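Local coordinates for protein tonb-dependent siderophore receptor (Acinetobacter baumannii, PDB 5FP1) that probably takes part in the first step of iron uptake across the outer membrane, binding iron-chelating siderophores and possibly ferric enterobactin, at residues P41-V46 against T522-T527; G473-F476 against G482-Y485. All coordinates share one frame; numbering follows the deposited sequence. Where two conformers were deposited one is given.

Contact 1. Residues P41-V46 against T522-T527; sequences PKSVSV and TFEIGT
Ser43 and Glu524 meet where the plug, close to the start of its first strand, touches the inner face of the barrel wall. Ser43 OG donates a hydrogen bond of 2.6 Å to Glu524 OE2, arriving on the syn side of that oxygen but 33° out of the carboxylate plane. The second link is made by a water, which accepts from Ser43 N at 3.0 Å and donates to Glu524 OE1 at 2.8 Å. One serine thus addresses both carboxylate oxygens, one through its hydroxyl and the other through its backbone and the water. With CG anti to the backbone N (chi1 -176°) and the chain extended beyond it, Glu524 spans the gap between two backbones whose nearest CA atoms, those of Lys42 and Glu524, lie 7.6 Å apart. A long acidic side chain suits this bridging place, and a serine, with its hydroxyl on a single carbon, brings a donor from the plug backbone straight to it.

Between the two segments, close contact is confined to this polar cluster. Glu524 OE1 also forms a salt bridge with Arg88 and OE2 a hydrogen bond with Tyr485, so the buried carboxylate has several donors to hold its rotation and probably to stabilise its negative charge. Lys42 turns elsewhere and gives its NZ to Ser123 O. Beyond Ser43 the fit is loose: the plug strand draws away from residues 522-527, and the side chain of Val46 comes no nearer than 13.7 Å to them. On the outer side of the wall Phe523 is exposed, and Ile525 touches a bound detergent, as expected of apolar residues on a membrane-facing surface. Polar, water-assisted contact between a globular plug and the inside of a beta-barrel is characteristic of TonB-dependent receptors.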
ATOM      1  N   PRO A  41      17.333  13.500  -6.336  1.00 18.34           N
ATOM      2  CA  PRO A  41      16.833  14.575  -5.484  1.00 23.21           C
ATOM      3  C   PRO A  41      15.368  14.352  -5.058  1.00 19.50           C
ATOM      4  O   PRO A  41      14.490  15.181  -5.317  1.00 20.89           O
ATOM      5  CB  PRO A  41      16.994  15.810  -6.370  1.00 21.61           C
ATOM      6  CG  PRO A  41      16.781  15.267  -7.761  1.00 23.91           C
ATOM      7  CD  PRO A  41      17.362  13.895  -7.756  1.00 22.62           C
ATOM      8  N   LYS A  42      15.136  13.222  -4.403  1.00 22.30           N
ATOM      9  CA  LYS A  42      13.800  12.786  -4.026  1.00 22.51           C
ATOM     10  C   LYS A  42      13.966  11.752  -2.946  1.00 22.75           C
ATOM     11  O   LYS A  42      14.955  11.025  -2.934  1.00 22.16           O
ATOM     12  CB  LYS A  42      13.103  12.169  -5.239  1.00 26.40           C
ATOM     13  CG  LYS A  42      11.582  12.123  -5.146  1.00 27.41           C
ATOM     14  CD  LYS A  42      10.966  11.749  -6.485  1.00 29.07           C
ATOM     15  CE  LYS A  42       9.480  12.042  -6.483  1.00 31.39           C
ATOM     16  NZ  LYS A  42       9.212  13.495  -6.682  1.00 29.98           N
ATOM     17  N   SER A  43      13.015  11.684  -2.021  1.00 20.42           N
ATOM     18  CA  SER A  43      13.067  10.661  -0.976  1.00 18.12           C
ATOM     19  C   SER A  43      12.533   9.343  -1.481  1.00 22.01           C
ATOM     20  O   SER A  43      11.403   9.257  -1.979  1.00 20.62           O
ATOM     21  CB  SER A  43      12.276  11.100   0.229  1.00 20.18           C
ATOM     22  OG  SER A  43      12.804  12.306   0.765  1.00 22.17           O
ATOM     23  N   VAL A  44      13.345   8.313  -1.339  1.00 18.23           N
ATOM     24  CA  VAL A  44      12.960   6.944  -1.725  1.00 21.04           C
ATOM     25  C   VAL A  44      13.486   6.012  -0.648  1.00 24.62           C
ATOM     26  O   VAL A  44      14.661   6.126  -0.245  1.00 24.75           O
ATOM     27  CB  VAL A  44      13.598   6.530  -3.055  1.00 20.55           C
ATOM     28  CG1 VAL A  44      13.145   5.124  -3.473  1.00 25.70           C
ATOM     29  CG2 VAL A  44      13.303   7.516  -4.153  1.00 26.06           C
ATOM     30  N   SER A  45      12.602   5.179  -0.093  1.00 21.60           N
ATOM     31  CA  SER A  45      12.999   4.131   0.852  1.00 25.06           C
ATOM     32  C   SER A  45      12.814   2.775   0.179  1.00 27.12           C
ATOM     33  O   SER A  45      11.781   2.514  -0.451  1.00 24.48           O
ATOM     34  CB  SER A  45      12.136   4.137   2.102  1.00 24.41           C
ATOM     35  OG  SER A  45      12.382   5.285   2.905  1.00 35.81           O
ATOM     36  N   VAL A  46      13.765   1.886   0.374  1.00 20.79           N
ATOM     37  CA  VAL A  46      13.634   0.523  -0.157  1.00 21.90           C
ATOM     38  C   VAL A  46      13.552  -0.476   0.978  1.00 21.31           C
ATOM     39  O   VAL A  46      14.416  -0.524   1.855  1.00 20.62           O
ATOM     40  CB  VAL A  46      14.781   0.180  -1.108  1.00 21.07           C
ATOM     41  CG1 VAL A  46      14.620  -1.242  -1.652  1.00 22.52           C
ATOM     42  CG2 VAL A  46      14.826   1.174  -2.252  1.00 21.65           C
ATOM     43  N   THR A 522       5.187  19.027  -4.041  1.00 16.81           N
ATOM     44  CA  THR A 522       6.182  18.829  -3.014  1.00 16.94           C
ATOM     45  C   THR A 522       7.400  19.710  -3.276  1.00 18.74           C
ATOM     46  O   THR A 522       7.955  19.709  -4.381  1.00 16.87           O
ATOM     47  CB  THR A 522       6.623  17.356  -2.956  1.00 18.44           C
ATOM     48  OG1 THR A 522       5.514  16.541  -2.546  1.00 16.57           O
ATOM     49  CG2 THR A 522       7.795  17.148  -1.978  1.00 18.58           C
ATOM     50  N   PHE A 523       7.755  20.494  -2.267  1.00 19.06           N
ATOM     51  CA  PHE A 523       9.046  21.211  -2.227  1.00 17.96           C
ATOM     52  C   PHE A 523       9.933  20.532  -1.188  1.00 17.29           C
ATOM     53  O   PHE A 523       9.533  20.345  -0.037  1.00 18.59           O
ATOM     54  CB  PHE A 523       8.863  22.694  -1.860  1.00 21.16           C
ATOM     55  CG  PHE A 523      10.207  23.416  -1.697  1.00 27.91           C
ATOM     56  CD1 PHE A 523      10.944  23.779  -2.821  1.00 30.37           C
ATOM     57  CD2 PHE A 523      10.769  23.620  -0.444  1.00 38.79           C
ATOM     58  CE1 PHE A 523      12.178  24.412  -2.696  1.00 33.99           C
ATOM     59  CE2 PHE A 523      12.010  24.234  -0.309  1.00 41.62           C
ATOM     60  CZ  PHE A 523      12.713  24.628  -1.439  1.00 34.22           C
ATOM     61  N   GLU A 524      11.137  20.131  -1.575  1.00 17.24           N
ATOM     62  CA  GLU A 524      12.005  19.387  -0.671  1.00 16.53           C
ATOM     63  C   GLU A 524      13.460  19.854  -0.790  1.00 19.99           C
ATOM     64  O   GLU A 524      13.944  20.185  -1.876  1.00 19.51           O
ATOM     65  CB  GLU A 524      11.955  17.910  -1.002  1.00 17.07           C
ATOM     66  CG  GLU A 524      12.739  16.982  -0.087  1.00 19.33           C
ATOM     67  CD  GLU A 524      12.314  15.523  -0.237  1.00 22.83           C
ATOM     68  OE1 GLU A 524      11.091  15.282  -0.156  1.00 21.73           O
ATOM     69  OE2 GLU A 524      13.184  14.631  -0.433  1.00 19.04           O
ATOM     70  N   ILE A 525      14.118  19.879   0.358  1.00 19.81           N
ATOM     71  CA  ILE A 525      15.549  20.029   0.430  1.00 20.08           C
ATOM     72  C   ILE A 525      16.060  18.870   1.223  1.00 18.08           C
ATOM     73  O   ILE A 525      15.440  18.433   2.198  1.00 20.56           O
ATOM     74  CB  ILE A 525      15.935  21.357   1.105  1.00 20.14           C
ATOM     75  CG1 ILE A 525      15.241  21.518   2.438  1.00 29.80           C
ATOM     76  CG2 ILE A 525      15.541  22.508   0.224  1.00 22.07           C
ATOM     77  CD1 ILE A 525      15.682  22.765   3.170  1.00 41.56           C
ATOM     78  N   GLY A 526      17.200  18.348   0.811  1.00 19.38           N
ATOM     79  CA  GLY A 526      17.739  17.209   1.483  1.00 20.09           C
ATOM     80  C   GLY A 526      19.223  16.988   1.296  1.00 20.48           C
ATOM     81  O   GLY A 526      19.902  17.687   0.511  1.00 21.49           O
ATOM     82  N   THR A 527      19.712  15.990   2.016  1.00 19.81           N
ATOM     83  CA  THR A 527      21.084  15.565   1.876  1.00 21.56           C
ATOM     84  C   THR A 527      21.180  14.053   2.053  1.00 21.76           C
ATOM     85  O   THR A 527      20.406  13.435   2.816  1.00 22.60           O
ATOM     86  CB  THR A 527      22.010  16.354   2.850  1.00 24.73           C
ATOM     87  OG1 THR A 527      23.390  16.078   2.534  1.00 27.83           O
ATOM     88  CG2 THR A 527      21.730  15.965   4.277  1.00 29.91           C
TER
HETATM   89  O   HOH W   1      10.702  13.571  -2.283  1.00 19.29           O

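Contact 2. Residues G473-F476 against G482-Y485; sequences GITF and GSIY. With C8E ((hydroxyethyloxy)tri(ethyloxy)octane), chain C.
An antiparallel beta hairpin of the barrel wall brings Phe476 and Ile484 together as a hydrogen-bonded pair near its turn. Phe476 N donates to Ile484 O at 2.8 Å in an almost straight bond (171°), while Ile484 N donates to Phe476 O, also at 2.8 Å. Next to them Thr475 and Tyr485 form a non-hydrogen-bonded pair whose CA atoms approach to 4.4 Å. Weaker CA-H...O contacts fill the intervals between the amide bonds, including one from Tyr485 CA to Ile474 O at 3.2 Å.

The strands belong to a transmembrane beta-barrel, and their two faces differ accordingly. Thr475 and Tyr485 lie on the face turned to the plug. Thr475 places CG2 anti to its backbone N, towards the side chain of Ser483, a contact left doubtful by the disorder of that serine; the other branch, OG1, faces Tyr485 CB. That hydroxyl is bonded to Asp39 O of the plug, so the beta-branched threonine turns a methyl along the inner face and gives its polar atom to the plug. The tyrosine has CG between its backbone N and carbonyl carbon (chi1 70°), which carries the ring away from residues 473-476; the partner of its hydroxyl is Glu524.

Phe476 and Ile484 occupy the outer face, where apolar side chains suit the lipid or detergent that surrounds a membrane barrel. Phe476 reaches the ring of Trp433, the two planes inclined at about 55°, while a detergent molecule lies alongside the hairpin, perhaps much as a lipid chain would. The octyl chain of this (hydroxyethyloxy)tri(ethyloxy)octane passes close to CB, CG2 and CD1 of Ile474, then runs on to Ile484, whose CG2 is 3.7 Å from C7. C6 of the detergent rests 3.4 Å from Tyr485 C, so the tail also lies against backbone.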
ATOM      1  N   GLY A 473      14.938  19.304 -10.151  1.00 20.08           N
ATOM      2  CA  GLY A 473      15.792  19.307  -8.986  1.00 20.50           C
ATOM      3  C   GLY A 473      17.241  19.599  -9.352  1.00 23.59           C
ATOM      4  O   GLY A 473      17.666  19.358 -10.481  1.00 19.68           O
ATOM      5  N   ILE A 474      17.981  20.123  -8.389  1.00 21.70           N
ATOM      6  CA  ILE A 474      19.429  20.274  -8.523  1.00 24.15           C
ATOM      7  C   ILE A 474      20.107  19.549  -7.393  1.00 22.80           C
ATOM      8  O   ILE A 474      19.733  19.723  -6.235  1.00 22.42           O
ATOM      9  CB  ILE A 474      19.825  21.740  -8.451  1.00 30.39           C
ATOM     10  CG1 ILE A 474      19.163  22.496  -9.606  1.00 35.62           C
ATOM     11  CG2 ILE A 474      21.353  21.859  -8.489  1.00 35.29           C
ATOM     12  CD1 ILE A 474      19.264  24.000  -9.490  1.00 42.82           C
ATOM     13  N   THR A 475      21.103  18.742  -7.731  1.00 21.63           N
ATOM     14  CA  THR A 475      21.911  18.045  -6.763  1.00 21.55           C
ATOM     15  C   THR A 475      23.354  18.604  -6.840  1.00 27.95           C
ATOM     16  O   THR A 475      23.933  18.688  -7.933  1.00 25.58           O
ATOM     17  CB  THR A 475      21.952  16.552  -7.035  1.00 26.60           C
ATOM     18  OG1 THR A 475      20.622  15.995  -6.940  1.00 27.45           O
ATOM     19  CG2 THR A 475      22.841  15.881  -6.019  1.00 25.59           C
ATOM     20  N   PHE A 476      23.885  19.025  -5.698  1.00 24.86           N
ATOM     21  CA  PHE A 476      25.305  19.410  -5.585  1.00 25.78           C
ATOM     22  C   PHE A 476      26.018  18.327  -4.826  1.00 21.65           C
ATOM     23  O   PHE A 476      25.583  17.899  -3.761  1.00 22.17           O
ATOM     24  CB  PHE A 476      25.500  20.759  -4.875  1.00 25.29           C
ATOM     25  CG  PHE A 476      26.950  21.092  -4.664  1.00 24.46           C
ATOM     26  CD1 PHE A 476      27.753  21.434  -5.752  1.00 24.36           C
ATOM     27  CD2 PHE A 476      27.529  20.974  -3.416  1.00 22.69           C
ATOM     28  CE1 PHE A 476      29.106  21.698  -5.584  1.00 29.04           C
ATOM     29  CE2 PHE A 476      28.879  21.238  -3.248  1.00 21.88           C
ATOM     30  CZ  PHE A 476      29.663  21.596  -4.325  1.00 22.55           C
ATOM     31  N   GLY A 482      28.580  12.163  -1.396  1.00 24.19           N
ATOM     32  CA  GLY A 482      27.623  13.062  -0.778  1.00 25.97           C
ATOM     33  C   GLY A 482      26.784  13.815  -1.770  1.00 23.76           C
ATOM     34  O   GLY A 482      27.185  13.997  -2.910  1.00 26.22           O
ATOM     35  N   SER A 483      25.602  14.241  -1.324  0.50 23.52           N
ATOM     36  CA  SER A 483      24.679  15.028  -2.127  0.50 21.95           C
ATOM     37  C   SER A 483      23.921  16.004  -1.255  0.50 23.39           C
ATOM     38  O   SER A 483      23.573  15.690  -0.113  0.50 24.18           O
ATOM     39  CB  SER A 483      23.648  14.133  -2.815  0.50 28.27           C
ATOM     40  OG  SER A 483      22.434  14.855  -2.982  0.50 29.89           O
ATOM     41  N   ILE A 484      23.662  17.186  -1.802  1.00 21.60           N
ATOM     42  CA  ILE A 484      22.755  18.143  -1.187  1.00 25.84           C
ATOM     43  C   ILE A 484      21.864  18.608  -2.302  1.00 25.69           C
ATOM     44  O   ILE A 484      22.352  18.919  -3.410  1.00 22.18           O
ATOM     45  CB  ILE A 484      23.476  19.376  -0.587  1.00 28.84           C
ATOM     46  CG1 ILE A 484      24.626  18.961   0.314  1.00 38.78           C
ATOM     47  CG2 ILE A 484      22.505  20.194   0.246  1.00 32.14           C
ATOM     48  CD1 ILE A 484      25.543  20.138   0.639  1.00 44.73           C
ATOM     49  N   TYR A 485      20.550  18.631  -2.062  1.00 22.68           N
ATOM     50  CA  TYR A 485      19.638  18.919  -3.147  1.00 17.67           C
ATOM     51  C   TYR A 485      18.456  19.732  -2.738  1.00 17.85           C
ATOM     52  O   TYR A 485      18.119  19.823  -1.550  1.00 19.40           O
ATOM     53  CB  TYR A 485      19.169  17.612  -3.826  1.00 23.37           C
ATOM     54  CG  TYR A 485      18.252  16.776  -2.952  1.00 19.81           C
ATOM     55  CD1 TYR A 485      16.862  16.967  -2.971  1.00 22.17           C
ATOM     56  CD2 TYR A 485      18.773  15.823  -2.094  1.00 20.80           C
ATOM     57  CE1 TYR A 485      16.012  16.201  -2.153  1.00 19.52           C
ATOM     58  CE2 TYR A 485      17.943  15.047  -1.288  1.00 24.17           C
ATOM     59  CZ  TYR A 485      16.565  15.240  -1.325  1.00 20.65           C
ATOM     60  OH  TYR A 485      15.787  14.487  -0.476  1.00 21.54           O
TER
HETATM   61  C1  C8E C1717      18.138  26.171  -5.519  1.00 44.64           C
HETATM   62  C2  C8E C1717      19.552  25.726  -5.826  1.00 39.83           C
HETATM   63  C3  C8E C1717      19.721  24.270  -5.457  1.00 32.92           C
HETATM   64  C4  C8E C1717      21.127  23.963  -5.024  1.00 34.02           C
HETATM   65  C5  C8E C1717      21.266  22.566  -4.471  1.00 31.47           C
HETATM   66  C6  C8E C1717      20.469  22.376  -3.203  1.00 29.73           C
HETATM   67  C7  C8E C1717      21.220  22.791  -1.980  1.00 33.95           C
HETATM   68  C8  C8E C1717      20.241  23.134  -0.869  1.00 31.24           C
HETATM   69  O9  C8E C1717      19.857  24.496  -1.074  1.00 43.44           O
HETATM   70  C10 C8E C1717      18.625  24.870  -0.447  1.00 43.30           C
HETATM   71  C11 C8E C1717      18.843  25.101   1.037  1.00 43.15           C
HETATM   72  O12 C8E C1717      19.454  23.954   1.614  1.00 36.08           O
HETATM   73  C13 C8E C1717      19.683  24.159   3.010  1.00 41.61           C
HETATM   74  C14 C8E C1717      20.272  22.900   3.629  1.00 46.52           C
HETATM   75  O15 C8E C1717      21.699  22.952   3.612  1.00 57.20           O
HETATM   76  C16 C8E C1717      22.243  23.258   4.900  1.00 58.96           C
HETATM   77  C17 C8E C1717      23.649  22.695   5.024  1.00 50.02           C
HETATM   78  O18 C8E C1717      23.677  21.423   4.385  1.00 60.63           O

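Overall arrangement
Contacts 1 and 2 lie on the same side of the chain's centre, their own centres 10 Å apart, and contact 2 is nested in sequence inside the long loop closed by contact 1. Neighbouring antiparallel strands 482-493 and 518-531 carry one segment of each. Tyr485 OH of contact 2 lies 2.6 Å from Glu524 OE2 of contact 1, and Pro41 CA packs 3.5 Å from Tyr485 CD1. Within the wall, Thr527 OG1 lies 2.7 Å from Ser483 O, a probable hydrogen bond. Plug and hairpin thus share one carboxylate inside, whereas detergent molecules sit on the outside, one of them about 10 Å from the Glu524 side chain.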